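Local coordinates for protein D-glyceraldehyde dehydrogenase (NADP(+)) (Thermoplasma acidophilum, PDB 5J77) that oxidises glyceraldehyde to glycerate with NADP(+) as hydride acceptor in the non-phosphorylated Entner-Doudoroff pathway, working as a homotetramer built as a dimer of dimers, at residues G249-F254 with N403-G408; W275-S280 with G319-K324; I282-L287 with P385-R390; S349-S354 with F362-I367; Y407-Y412 with G445-F450. The protein carries 2 engineered substitutions. One frame throughout, in Å; residues are numbered along the deposited sequence.

How the contacts relate
Four of the five contacts, 1, 3, 4 and 5, gather on one seven-stranded mixed sheet, which runs 343-346, 366-369, 386-392, 284-290, 252-256, 410-414, 432-435. Contact 5 lies about 9 Å from contact 1 and contact 3 about 10 Å from it, centre to centre; contact 4, at the far side, is about 29 Å from contact 5. Contact 2 joins loops and touches contacts 3 and 4. Along the chain, contacts 2, 3 and 4 are nested inside the loop closed by contact 1, and contact 5 shares Y407 and G408 with contact 1. Loops that lead toward the probable active site are thus packed against one sheet, held by more than its strands.

Contact 1 (G249-F254 with N403-G408); sequences GGKAPF and NDNKYG. Engineered in segment 403-408: N405 (natural residue Ser).
G250 and Y407 bring their CA atoms to 5.1 Å, and the backbones then part, P253 and N403 keeping their CA atoms 8.8 Å apart. The only hydrogen bond between the segments comes from a side chain: ND2 of N405 donates to K251 O over 3.0 Å, with an N-H...O angle of 153°. The acceptor lies practically in the amide plane of N405, while the nitrogen itself stands somewhat tilted from the K251 carbonyl plane. N405 is an engineered residue, serine in the natural protein. Its other branch, OD1, takes the backbone N-H of Y407 and so closes an Asx turn, which holds the amide against rotation. K251 crosses this amide at about a right angle, CB lying 3.6 Å from N405 OD1, and its chain then bends off, NZ forming a salt bridge with E285 and a hydrogen bond to the backbone O of E380. G249-P253 lie in the ELGGKAP sequence, the glutamate signature of aldehyde dehydrogenases, two residues on from E247, the predicted proton acceptor. Y407 lays its side chain along this glycine-rich run. With CG anti to the carbonyl carbon (chi1 -58°), the ring comes down beside the backbone, CD1 3.2 Å from G249 O and CD2 3.6 Å from K251 CB. G250 O lies over one face near the rim and K406 CG over the opposite one. Shrinking Y407 to an alanine here would probably open a gap beside G249 and G250 and let the glycine backbone shift. A side chain at G249 would run into CE1 of Y407.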
# COMPACT_ATOMS: atom_id res chain seq x y z
N GLY A 249 -4.67 29.11 -5.75
CA GLY A 249 -4.55 29.46 -7.16
C GLY A 249 -3.75 28.56 -8.08
O GLY A 249 -2.96 27.77 -7.62
N GLY A 250 -3.98 28.70 -9.37
CA GLY A 250 -3.27 27.99 -10.41
C GLY A 250 -2.93 28.95 -11.56
O GLY A 250 -3.46 30.03 -11.62
N LYS A 251 -2.01 28.58 -12.45
CA LYS A 251 -1.70 29.36 -13.58
C LYS A 251 -1.19 28.36 -14.59
O LYS A 251 0.02 28.33 -14.95
CB LYS A 251 -0.67 30.40 -13.21
CG LYS A 251 -0.35 31.37 -14.33
CD LYS A 251 -1.31 32.56 -14.30
CE LYS A 251 -1.09 33.50 -15.45
NZ LYS A 251 -2.28 34.29 -15.78
N ALA A 252 -2.12 27.54 -15.06
CA ALA A 252 -1.77 26.40 -15.86
C ALA A 252 -1.12 26.83 -17.17
O ALA A 252 -1.67 27.66 -17.87
CB ALA A 252 -2.95 25.52 -16.11
N PRO A 253 0.09 26.30 -17.47
CA PRO A 253 0.63 26.49 -18.83
C PRO A 253 0.01 25.48 -19.76
O PRO A 253 -0.15 24.31 -19.38
CB PRO A 253 2.14 26.22 -18.66
CG PRO A 253 2.28 25.42 -17.39
CD PRO A 253 1.04 25.62 -16.57
N PHE A 254 -0.36 25.93 -20.95
CA PHE A 254 -0.93 25.09 -22.01
C PHE A 254 0.10 25.01 -23.17
O PHE A 254 0.24 25.96 -23.93
CB PHE A 254 -2.27 25.71 -22.49
CG PHE A 254 -3.12 24.76 -23.29
CD1 PHE A 254 -2.82 24.49 -24.62
CD2 PHE A 254 -4.20 24.11 -22.72
CE1 PHE A 254 -3.59 23.59 -25.36
CE2 PHE A 254 -4.99 23.22 -23.44
CZ PHE A 254 -4.66 22.93 -24.76
N ASN A 403 7.69 26.09 -15.54
CA ASN A 403 8.02 26.11 -14.12
C ASN A 403 8.34 27.45 -13.53
O ASN A 403 8.42 27.59 -12.36
CB ASN A 403 9.15 25.15 -13.79
CG ASN A 403 8.86 23.74 -14.20
OD1 ASN A 403 7.77 23.25 -14.04
ND2 ASN A 403 9.85 23.08 -14.71
N ASP A 404 8.52 28.44 -14.38
CA ASP A 404 8.81 29.77 -13.93
C ASP A 404 7.47 30.41 -13.64
O ASP A 404 6.98 31.23 -14.39
CB ASP A 404 9.54 30.52 -15.03
CG ASP A 404 9.58 31.94 -14.79
OD1 ASP A 404 9.84 32.32 -13.66
OD2 ASP A 404 9.31 32.69 -15.73
N ASN A 405 6.90 30.01 -12.52
CA ASN A 405 5.56 30.32 -12.11
C ASN A 405 5.41 30.14 -10.61
O ASN A 405 5.79 29.13 -10.10
CB ASN A 405 4.80 29.19 -12.79
CG ASN A 405 3.32 29.39 -12.90
OD1 ASN A 405 2.69 29.98 -12.06
ND2 ASN A 405 2.75 28.81 -13.93
N LYS A 406 4.85 31.10 -9.89
CA LYS A 406 4.65 30.83 -8.46
C LYS A 406 3.51 29.80 -8.15
O LYS A 406 3.40 29.36 -7.03
CB LYS A 406 4.46 32.14 -7.71
CG LYS A 406 3.09 32.71 -7.80
CD LYS A 406 3.04 34.10 -7.19
CE LYS A 406 1.63 34.67 -7.25
NZ LYS A 406 1.60 36.14 -7.01
N TYR A 407 2.72 29.41 -9.16
CA TYR A 407 1.67 28.42 -9.03
C TYR A 407 2.15 27.10 -9.57
O TYR A 407 3.17 27.01 -10.29
CB TYR A 407 0.33 28.85 -9.72
CG TYR A 407 -0.17 30.15 -9.15
CD1 TYR A 407 -0.85 30.19 -7.93
CD2 TYR A 407 0.10 31.35 -9.78
CE1 TYR A 407 -1.30 31.40 -7.37
CE2 TYR A 407 -0.35 32.56 -9.23
CZ TYR A 407 -1.04 32.57 -8.01
OH TYR A 407 -1.45 33.74 -7.46
N GLY A 408 1.43 26.06 -9.23
CA GLY A 408 1.80 24.76 -9.68
C GLY A 408 0.76 23.70 -9.71
O GLY A 408 1.05 22.58 -9.45

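Contact 2 (W275-S280 with G319-K324)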
# COMPACT_ATOMS: atom_id res chain seq x y z
N TRP A 275 -14.34 27.00 -20.37
CA TRP A 275 -15.20 26.29 -19.42
C TRP A 275 -15.36 27.12 -18.15
O TRP A 275 -14.39 27.67 -17.59
CB TRP A 275 -14.55 24.95 -19.09
CG TRP A 275 -15.25 23.96 -18.26
CD1 TRP A 275 -16.41 23.30 -18.56
CD2 TRP A 275 -14.74 23.36 -17.07
NE1 TRP A 275 -16.69 22.38 -17.60
CE2 TRP A 275 -15.68 22.37 -16.68
CE3 TRP A 275 -13.61 23.58 -16.28
CZ2 TRP A 275 -15.52 21.59 -15.51
CZ3 TRP A 275 -13.41 22.74 -15.13
CH2 TRP A 275 -14.37 21.78 -14.76
N ASN A 276 -16.61 27.26 -17.73
CA ASN A 276 -16.92 28.09 -16.58
C ASN A 276 -16.35 29.48 -16.69
O ASN A 276 -16.05 30.11 -15.66
CB ASN A 276 -16.44 27.48 -15.27
CG ASN A 276 -17.23 28.02 -14.05
OD1 ASN A 276 -18.38 28.56 -14.17
ND2 ASN A 276 -16.62 27.89 -12.87
N ALA A 277 -16.23 29.96 -17.94
CA ALA A 277 -15.65 31.27 -18.29
C ALA A 277 -14.28 31.53 -17.75
O ALA A 277 -13.94 32.65 -17.42
CB ALA A 277 -16.57 32.39 -17.89
N GLY A 278 -13.48 30.47 -17.69
CA GLY A 278 -12.13 30.56 -17.18
C GLY A 278 -12.03 30.58 -15.65
O GLY A 278 -10.94 30.78 -15.14
N GLN A 279 -13.15 30.37 -14.95
CA GLN A 279 -13.22 30.43 -13.48
C GLN A 279 -12.98 29.03 -12.89
O GLN A 279 -13.82 28.41 -12.22
CB GLN A 279 -14.55 31.02 -13.07
CG GLN A 279 -14.79 32.38 -13.69
CD GLN A 279 -16.12 32.96 -13.36
OE1 GLN A 279 -16.20 34.09 -12.85
NE2 GLN A 279 -17.16 32.23 -13.69
N SER A 280 -11.79 28.54 -13.15
CA SER A 280 -11.40 27.20 -12.79
C SER A 280 -9.99 27.24 -12.25
O SER A 280 -9.14 27.90 -12.85
CB SER A 280 -11.44 26.35 -14.06
OG SER A 280 -10.78 25.13 -13.88
N GLY A 319 -20.82 31.31 -19.93
CA GLY A 319 -21.60 32.17 -19.05
C GLY A 319 -20.87 33.40 -18.53
O GLY A 319 -19.76 33.70 -18.92
N PRO A 320 -21.52 34.14 -17.65
CA PRO A 320 -20.93 35.35 -17.07
C PRO A 320 -19.96 35.09 -15.92
O PRO A 320 -19.87 33.98 -15.37
CB PRO A 320 -22.15 36.09 -16.56
CG PRO A 320 -23.07 34.95 -16.09
CD PRO A 320 -22.87 33.86 -17.11
N LEU A 321 -19.23 36.13 -15.55
CA LEU A 321 -18.40 36.11 -14.33
C LEU A 321 -19.33 36.23 -13.12
O LEU A 321 -20.47 36.68 -13.23
CB LEU A 321 -17.41 37.26 -14.37
CG LEU A 321 -16.47 37.31 -15.59
CD1 LEU A 321 -15.66 38.58 -15.52
CD2 LEU A 321 -15.58 36.08 -15.70
N ILE A 322 -18.87 35.71 -11.98
CA ILE A 322 -19.66 35.55 -10.77
C ILE A 322 -20.25 36.84 -10.19
O ILE A 322 -21.37 36.82 -9.65
CB ILE A 322 -18.85 34.76 -9.67
CG1 ILE A 322 -19.83 34.22 -8.58
CG2 ILE A 322 -17.74 35.62 -9.11
CD1 ILE A 322 -20.93 33.33 -9.18
N ASN A 323 -19.53 37.95 -10.27
CA ASN A 323 -19.99 39.18 -9.61
C ASN A 323 -19.36 40.41 -10.18
O ASN A 323 -18.51 40.28 -11.05
CB ASN A 323 -19.84 39.09 -8.08
CG ASN A 323 -18.41 38.90 -7.63
OD1 ASN A 323 -17.46 39.41 -8.23
ND2 ASN A 323 -18.26 38.21 -6.54
N LYS A 324 -19.80 41.58 -9.74
CA LYS A 324 -19.27 42.88 -10.30
C LYS A 324 -17.77 43.07 -10.03
O LYS A 324 -17.04 43.63 -10.86
CB LYS A 324 -20.10 44.12 -9.84
O HOH W 1 -20.09 32.91 -12.79
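Q279 reaches across to P320, L321 and I322 from the Cys signature of the aldehyde dehydrogenases, the loop that runs into C281, the active-site cysteine by similarity. The polar contacts centre on its terminal amide. OE1 receives the backbone N-H of I322 over 3.2 Å, in the carbonyl plane and on a lone pair. NE2 turns back to its own loop and donates to N276 O at 3.1 Å; that oxygen also accepts from Q279 N, the two donors arriving from opposite faces of its plane. The same NE2 donates to a water, which is hydrogen-bonded in turn to P320 O at 2.8 Å. Both ends of the amide are therefore held, fixing its rotation. This is consistent with a second-shell place: Q279 O accepts from ND2 of N149, the transition-state stabiliser by similarity, and the side chain packs on W148.

Van der Waals packing surrounds the amide. Q279, with CG anti to the carbonyl carbon (chi1 -56°), runs out extended and crosses L321 at a slant, OE1 sitting 3.5 Å from L321 CD2. The same methyl lies 4.4 Å from A277 CB. L321 itself leans on helix 324-339 through A326 and T330. At the other end, the methyl of A277 rests against backbone, its CB 3.6 Å from G319 O.

Contact 3 (I282-L287 with P385-R390); sequences IAAERL and PVIGAR
L287 and A389 face each other as a parallel beta bridge, where strands 284-287 and 386-390 run side by side with only 23° between their directions. Two backbone hydrogen bonds close the bridge, L287 N to G388 O and R390 N to L287 O, each 3.0 Å long. L287 O also takes a CA-H...O contact from A389, whose CA is 3.3 Å away. One step earlier a water stands between E285 O and G388 N, 2.8 Å from the latter, where a direct bond might be expected.

I387 carries much of the apolar part. CG1 is anti to the backbone N (chi1 -173°) and the chain runs on extended, carrying CD1 across to the other strand: it lies 3.5 Å from R286 N and 3.9 Å from both A284 CB and L287 CB. L287 CD2 meets A389 CB at 4.1 Å, both lying against helix 294-306.

The E285 carboxylate turns to the backbone N of I382 and F383, the R286 guanidinium to the backbone O of F378 and D404. The strands are thus joined by backbone bonds, a bridging water and methyl groups, while the buried charges tie the pair to neighbouring segments.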
# COMPACT_ATOMS: atom_id res chain seq x y z
N ILE A 282 -7.92 25.02 -12.75
CA ILE A 282 -7.10 24.34 -13.77
C ILE A 282 -7.30 24.93 -15.18
O ILE A 282 -6.99 24.30 -16.22
CB ILE A 282 -7.40 22.84 -13.81
CG1 ILE A 282 -8.84 22.58 -14.27
CG2 ILE A 282 -7.14 22.25 -12.42
CD1 ILE A 282 -9.10 21.10 -14.48
N ALA A 283 -7.80 26.15 -15.19
CA ALA A 283 -7.93 26.86 -16.46
C ALA A 283 -6.59 27.09 -17.14
O ALA A 283 -5.60 27.40 -16.51
CB ALA A 283 -8.60 28.19 -16.25
N ALA A 284 -6.58 26.94 -18.46
CA ALA A 284 -5.44 27.37 -19.30
C ALA A 284 -5.25 28.84 -18.98
O ALA A 284 -6.19 29.62 -19.15
CB ALA A 284 -5.78 27.21 -20.75
N GLU A 285 -4.08 29.18 -18.43
CA GLU A 285 -3.76 30.58 -18.09
C GLU A 285 -2.51 31.15 -18.81
O GLU A 285 -2.15 32.33 -18.62
CB GLU A 285 -3.58 30.71 -16.56
CG GLU A 285 -4.85 30.56 -15.73
CD GLU A 285 -5.38 31.86 -15.11
OE1 GLU A 285 -4.71 32.90 -15.18
OE2 GLU A 285 -6.51 31.84 -14.51
N ARG A 286 -1.85 30.31 -19.61
CA ARG A 286 -0.71 30.69 -20.45
C ARG A 286 -0.68 29.73 -21.61
O ARG A 286 -0.86 28.54 -21.40
CB ARG A 286 0.62 30.46 -19.73
CG ARG A 286 0.95 31.41 -18.60
CD ARG A 286 2.20 30.87 -17.98
NE ARG A 286 2.70 31.57 -16.81
CZ ARG A 286 3.81 31.21 -16.16
NH1 ARG A 286 4.53 30.15 -16.57
NH2 ARG A 286 4.21 31.90 -15.08
N LEU A 287 -0.40 30.23 -22.80
CA LEU A 287 -0.38 29.41 -23.99
C LEU A 287 1.01 29.51 -24.61
O LEU A 287 1.53 30.62 -24.88
CB LEU A 287 -1.48 29.88 -24.95
CG LEU A 287 -1.59 29.16 -26.30
CD1 LEU A 287 -1.71 27.63 -26.12
CD2 LEU A 287 -2.73 29.76 -27.17
N PRO A 385 -11.90 34.70 -18.84
CA PRO A 385 -11.68 34.05 -20.13
C PRO A 385 -10.68 34.85 -21.01
O PRO A 385 -11.04 35.33 -22.08
CB PRO A 385 -13.07 34.03 -20.74
CG PRO A 385 -13.66 35.27 -20.22
CD PRO A 385 -13.22 35.36 -18.80
N VAL A 386 -9.47 34.99 -20.48
CA VAL A 386 -8.39 35.83 -21.01
C VAL A 386 -7.15 34.96 -20.99
O VAL A 386 -6.93 34.21 -20.03
CB VAL A 386 -8.12 37.06 -20.12
CG1 VAL A 386 -7.06 37.97 -20.73
CG2 VAL A 386 -9.39 37.88 -19.94
N ILE A 387 -6.38 35.01 -22.06
CA ILE A 387 -5.11 34.29 -22.11
C ILE A 387 -4.12 34.98 -23.07
O ILE A 387 -4.51 35.57 -24.08
CB ILE A 387 -5.29 32.80 -22.49
CG1 ILE A 387 -3.99 32.00 -22.37
CG2 ILE A 387 -5.84 32.61 -23.89
CD1 ILE A 387 -4.20 30.51 -22.23
N GLY A 388 -2.84 34.90 -22.73
CA GLY A 388 -1.75 35.36 -23.59
C GLY A 388 -1.01 34.18 -24.18
O GLY A 388 -0.95 33.08 -23.59
N ALA A 389 -0.44 34.42 -25.34
CA ALA A 389 0.29 33.42 -26.09
C ALA A 389 1.71 33.94 -26.37
O ALA A 389 1.94 35.17 -26.57
CB ALA A 389 -0.40 33.09 -27.42
N ARG A 390 2.60 32.96 -26.44
CA ARG A 390 4.06 33.16 -26.54
C ARG A 390 4.62 31.97 -27.39
O ARG A 390 4.05 30.88 -27.38
CB ARG A 390 4.51 33.13 -25.09
CG ARG A 390 5.69 33.93 -24.65
CD ARG A 390 6.89 33.04 -24.78
NE ARG A 390 8.10 33.60 -24.19
CZ ARG A 390 9.32 33.12 -24.39
NH1 ARG A 390 9.55 32.06 -25.19
NH2 ARG A 390 10.34 33.72 -23.77
O HOH W 2 -2.17 34.46 -20.01

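Contact 4 (S349-S354 with F362-I367); sequences SQPSLS and FFLPTI
L364 N donates to S349 O over 3.0 Å at a nearly straight 166°, the one hydrogen bond between the segments. The ring of F363 packs flat beneath that oxygen, which stands over the ring centre, and L364 CB lies beside it, 3.3 Å from S349 O. The CB of F363 points away from the loop, yet with CG anti to the backbone N (chi1 -153°) its ring swings back under S349, CZ reaching to 3.5 Å from S349 N.

The next residues pack against F362. Q350 CB approaches F362 O to 3.0 Å, a tight meeting of a methylene with a carbonyl. P351 crosses F362 at about a right angle, setting CG 4.1 Å from F362 CB, while its CD faces L364 CG. L353 comes in last: CD1 sits over one face of the F362 ring, 3.8 Å from the centroid and 29° off the normal, a CH-pi contact. The contact lies in the long connection between the antiparallel neighbours 343-346 and 366-369, its two touching parts running roughly antiparallel end to end. Downstream, T366 OG1 donates to L364 O and also bonds G348 N, which links the strand's start to G348, just before S349.

The F363 ring leans on L327, T330 and S331 of helix 324-339 and F362 on P320, while strand 366-369 lies between strand 343-346 and strand 386-392, with I367 packed against helix 294-306.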
# COMPACT_ATOMS: atom_id res chain seq x y z
N SER A 349 -13.22 43.06 -23.49
CA SER A 349 -14.23 43.97 -22.93
C SER A 349 -15.49 43.24 -22.65
O SER A 349 -15.65 42.09 -23.08
CB SER A 349 -14.55 45.14 -23.87
OG SER A 349 -14.76 44.67 -25.19
N GLN A 350 -16.38 43.90 -21.92
CA GLN A 350 -17.71 43.36 -21.78
C GLN A 350 -18.56 43.72 -22.99
O GLN A 350 -18.45 44.80 -23.49
CB GLN A 350 -18.39 43.67 -20.43
CG GLN A 350 -18.71 45.06 -20.03
CD GLN A 350 -19.73 45.11 -18.87
OE1 GLN A 350 -20.65 44.27 -18.71
NE2 GLN A 350 -19.57 46.12 -18.05
N PRO A 351 -19.31 42.77 -23.52
CA PRO A 351 -20.19 43.11 -24.62
C PRO A 351 -21.41 43.93 -24.14
O PRO A 351 -21.68 43.95 -22.94
CB PRO A 351 -20.65 41.72 -25.09
CG PRO A 351 -20.62 40.88 -23.88
CD PRO A 351 -19.50 41.37 -23.06
N SER A 352 -22.13 44.56 -25.07
CA SER A 352 -23.37 45.30 -24.84
C SER A 352 -24.51 44.40 -25.25
O SER A 352 -24.80 44.29 -26.46
CB SER A 352 -23.47 46.58 -25.71
OG SER A 352 -22.47 47.48 -25.34
N LEU A 353 -25.13 43.76 -24.27
CA LEU A 353 -26.18 42.77 -24.49
C LEU A 353 -27.44 43.53 -24.23
O LEU A 353 -27.40 44.64 -23.69
CB LEU A 353 -26.04 41.59 -23.52
CG LEU A 353 -24.73 40.80 -23.61
CD1 LEU A 353 -24.66 39.67 -22.61
CD2 LEU A 353 -24.48 40.28 -25.04
N SER A 354 -28.57 42.93 -24.63
CA SER A 354 -29.89 43.54 -24.39
C SER A 354 -30.77 42.71 -23.46
O SER A 354 -30.34 41.66 -22.95
CB SER A 354 -30.57 43.78 -25.75
OG SER A 354 -30.68 42.54 -26.41
N PHE A 362 -21.05 39.78 -17.98
CA PHE A 362 -20.51 39.11 -19.17
C PHE A 362 -19.19 39.73 -19.58
O PHE A 362 -19.02 40.93 -19.51
CB PHE A 362 -21.53 39.13 -20.30
CG PHE A 362 -22.72 38.26 -19.98
CD1 PHE A 362 -22.66 36.87 -20.19
CD2 PHE A 362 -23.86 38.80 -19.42
CE1 PHE A 362 -23.74 36.05 -19.89
CE2 PHE A 362 -24.95 37.97 -19.16
CZ PHE A 362 -24.89 36.60 -19.38
N PHE A 363 -18.26 38.89 -19.94
CA PHE A 363 -16.93 39.32 -20.47
C PHE A 363 -16.61 38.46 -21.71
O PHE A 363 -16.79 37.23 -21.70
CB PHE A 363 -15.80 39.20 -19.42
CG PHE A 363 -14.69 40.17 -19.65
CD1 PHE A 363 -14.80 41.47 -19.21
CD2 PHE A 363 -13.57 39.79 -20.39
CE1 PHE A 363 -13.79 42.40 -19.46
CE2 PHE A 363 -12.56 40.73 -20.68
CZ PHE A 363 -12.66 42.04 -20.22
N LEU A 364 -16.14 39.12 -22.77
CA LEU A 364 -15.76 38.43 -24.01
C LEU A 364 -14.55 37.55 -23.86
O LEU A 364 -13.62 37.88 -23.16
CB LEU A 364 -15.41 39.44 -25.11
CG LEU A 364 -16.58 40.19 -25.69
CD1 LEU A 364 -16.16 41.28 -26.64
CD2 LEU A 364 -17.50 39.19 -26.38
N PRO A 365 -14.53 36.44 -24.57
CA PRO A 365 -13.28 35.74 -24.77
C PRO A 365 -12.16 36.66 -25.26
O PRO A 365 -12.38 37.48 -26.16
CB PRO A 365 -13.63 34.72 -25.87
CG PRO A 365 -15.14 34.53 -25.74
CD PRO A 365 -15.60 35.92 -25.45
N THR A 366 -10.96 36.50 -24.69
CA THR A 366 -9.89 37.49 -24.83
C THR A 366 -8.59 36.75 -25.04
O THR A 366 -8.19 35.91 -24.22
CB THR A 366 -9.84 38.44 -23.60
OG1 THR A 366 -11.13 39.10 -23.42
CG2 THR A 366 -8.68 39.52 -23.73
N ILE A 367 -7.97 37.02 -26.18
CA ILE A 367 -6.75 36.42 -26.55
C ILE A 367 -5.71 37.51 -26.77
O ILE A 367 -5.93 38.50 -27.54
CB ILE A 367 -6.91 35.57 -27.82
CG1 ILE A 367 -7.93 34.48 -27.59
CG2 ILE A 367 -5.60 34.92 -28.23
CD1 ILE A 367 -8.67 34.05 -28.83

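Contact 5 (Y407-Y412 with G445-F450); sequences YGLASY and GYHTGF
The loop that carries H447 to the predicted proton acceptor E247 is braced here against the backbone entering strand 410-414, through L409 and G408. L409 meets the imidazole of H447 at about a right angle: its CD2 is 3.7 Å from H447 CE1 and its CD1 3.9 Å from H447 NE2, both methyls being on one side of the ring. CD2 also lies 3.5 Å from T448 O. With CG anti to the backbone N (chi1 -172°), the H447 ring reaches toward L409, and both ring nitrogens are engaged, NE2 with E247 and ND1 with E432, which fixes its rotation. Replacing L409 by an alanine would probably open a gap beside the H447 ring and T448 O, leaving that ring less firmly packed.

One backbone bond joins the segments: F450 N donates to G408 O over 3.1 Å with an N-H...O angle of 158°. The same oxygen sits at the edge of the F450 ring, 4.0 Å from CD1. Two glycines make this approach possible. L409 and G449 have their CA atoms 4.2 Å apart, and a side chain at G449 would run into G408 O, just as one at G408 would meet F450 O.

T448 OG1 bonds A456 O and also NZ of K469 of the second subunit, on which F450 packs. Within the chain, strand 410-414 lies between strand 252-256 and strand 432-435, with L409 backbone-bonded to E432 at the start of the latter.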
# COMPACT_ATOMS: atom_id res chain seq x y z
N TYR A 407 2.72 29.41 -9.16
CA TYR A 407 1.67 28.42 -9.03
C TYR A 407 2.15 27.10 -9.57
O TYR A 407 3.17 27.01 -10.29
CB TYR A 407 0.33 28.85 -9.72
CG TYR A 407 -0.17 30.15 -9.15
CD1 TYR A 407 -0.85 30.19 -7.93
CD2 TYR A 407 0.10 31.35 -9.78
CE1 TYR A 407 -1.30 31.40 -7.37
CE2 TYR A 407 -0.35 32.56 -9.23
CZ TYR A 407 -1.04 32.57 -8.01
OH TYR A 407 -1.45 33.74 -7.46
N GLY A 408 1.43 26.06 -9.23
CA GLY A 408 1.80 24.76 -9.68
C GLY A 408 0.76 23.70 -9.71
O GLY A 408 1.05 22.58 -9.45
N LEU A 409 -0.45 24.06 -10.08
CA LEU A 409 -1.53 23.10 -10.16
C LEU A 409 -1.58 22.32 -11.46
O LEU A 409 -0.92 21.34 -11.60
CB LEU A 409 -2.89 23.74 -9.85
CG LEU A 409 -3.82 22.84 -9.06
CD1 LEU A 409 -5.07 23.52 -8.55
CD2 LEU A 409 -4.15 21.55 -9.75
N ALA A 410 -2.39 22.74 -12.40
CA ALA A 410 -2.51 22.00 -13.64
C ALA A 410 -1.62 22.50 -14.75
O ALA A 410 -1.04 23.54 -14.66
CB ALA A 410 -3.95 21.92 -14.10
N SER A 411 -1.53 21.71 -15.80
CA SER A 411 -0.73 22.03 -16.98
C SER A 411 -1.18 21.11 -18.07
O SER A 411 -1.72 20.04 -17.81
CB SER A 411 0.74 21.74 -16.69
OG SER A 411 0.96 20.38 -16.19
N TYR A 412 -0.92 21.51 -19.32
CA TYR A 412 -1.40 20.75 -20.47
C TYR A 412 -0.30 20.59 -21.49
O TYR A 412 0.50 21.49 -21.66
CB TYR A 412 -2.62 21.49 -21.11
CG TYR A 412 -3.79 21.64 -20.15
CD1 TYR A 412 -3.86 22.73 -19.32
CD2 TYR A 412 -4.80 20.70 -20.08
CE1 TYR A 412 -4.87 22.86 -18.41
CE2 TYR A 412 -5.86 20.84 -19.18
CZ TYR A 412 -5.88 21.90 -18.33
OH TYR A 412 -6.91 22.10 -17.39
N GLY A 445 -7.79 10.67 -9.06
CA GLY A 445 -6.57 11.46 -8.99
C GLY A 445 -6.39 12.23 -7.70
O GLY A 445 -7.38 12.48 -6.98
N TYR A 446 -5.15 12.63 -7.40
CA TYR A 446 -4.80 13.41 -6.21
C TYR A 446 -4.58 14.87 -6.60
O TYR A 446 -3.48 15.31 -7.00
CB TYR A 446 -3.58 12.82 -5.52
CG TYR A 446 -3.11 13.52 -4.27
CD1 TYR A 446 -3.80 13.39 -3.07
CD2 TYR A 446 -1.91 14.19 -4.23
CE1 TYR A 446 -3.33 13.95 -1.88
CE2 TYR A 446 -1.46 14.81 -3.06
CZ TYR A 446 -2.18 14.67 -1.89
OH TYR A 446 -1.78 15.27 -0.75
N HIS A 447 -5.67 15.61 -6.53
CA HIS A 447 -5.74 16.98 -6.99
C HIS A 447 -4.90 17.76 -6.00
O HIS A 447 -5.25 17.88 -4.82
CB HIS A 447 -7.20 17.47 -7.01
CG HIS A 447 -7.42 18.82 -7.63
ND1 HIS A 447 -7.30 19.03 -9.00
CD2 HIS A 447 -7.87 20.00 -7.11
CE1 HIS A 447 -7.61 20.29 -9.28
NE2 HIS A 447 -7.94 20.90 -8.16
N THR A 448 -3.78 18.27 -6.48
CA THR A 448 -2.82 18.95 -5.62
C THR A 448 -1.96 19.82 -6.50
O THR A 448 -2.03 19.71 -7.73
CB THR A 448 -1.92 17.91 -4.94
OG1 THR A 448 -1.14 18.53 -3.92
CG2 THR A 448 -0.95 17.19 -5.99
N GLY A 449 -1.08 20.60 -5.90
CA GLY A 449 -0.01 21.22 -6.69
C GLY A 449 1.22 21.60 -5.90
O GLY A 449 1.26 21.39 -4.71
N PHE A 450 2.21 22.15 -6.58
CA PHE A 450 3.46 22.60 -6.00
C PHE A 450 3.36 24.09 -5.74
O PHE A 450 2.44 24.78 -6.26
CB PHE A 450 4.63 22.39 -7.02
CG PHE A 450 4.89 20.96 -7.36
CD1 PHE A 450 3.94 20.18 -8.06
CD2 PHE A 450 6.07 20.36 -7.00
CE1 PHE A 450 4.19 18.84 -8.38
CE2 PHE A 450 6.31 19.00 -7.28
CZ PHE A 450 5.38 18.25 -7.97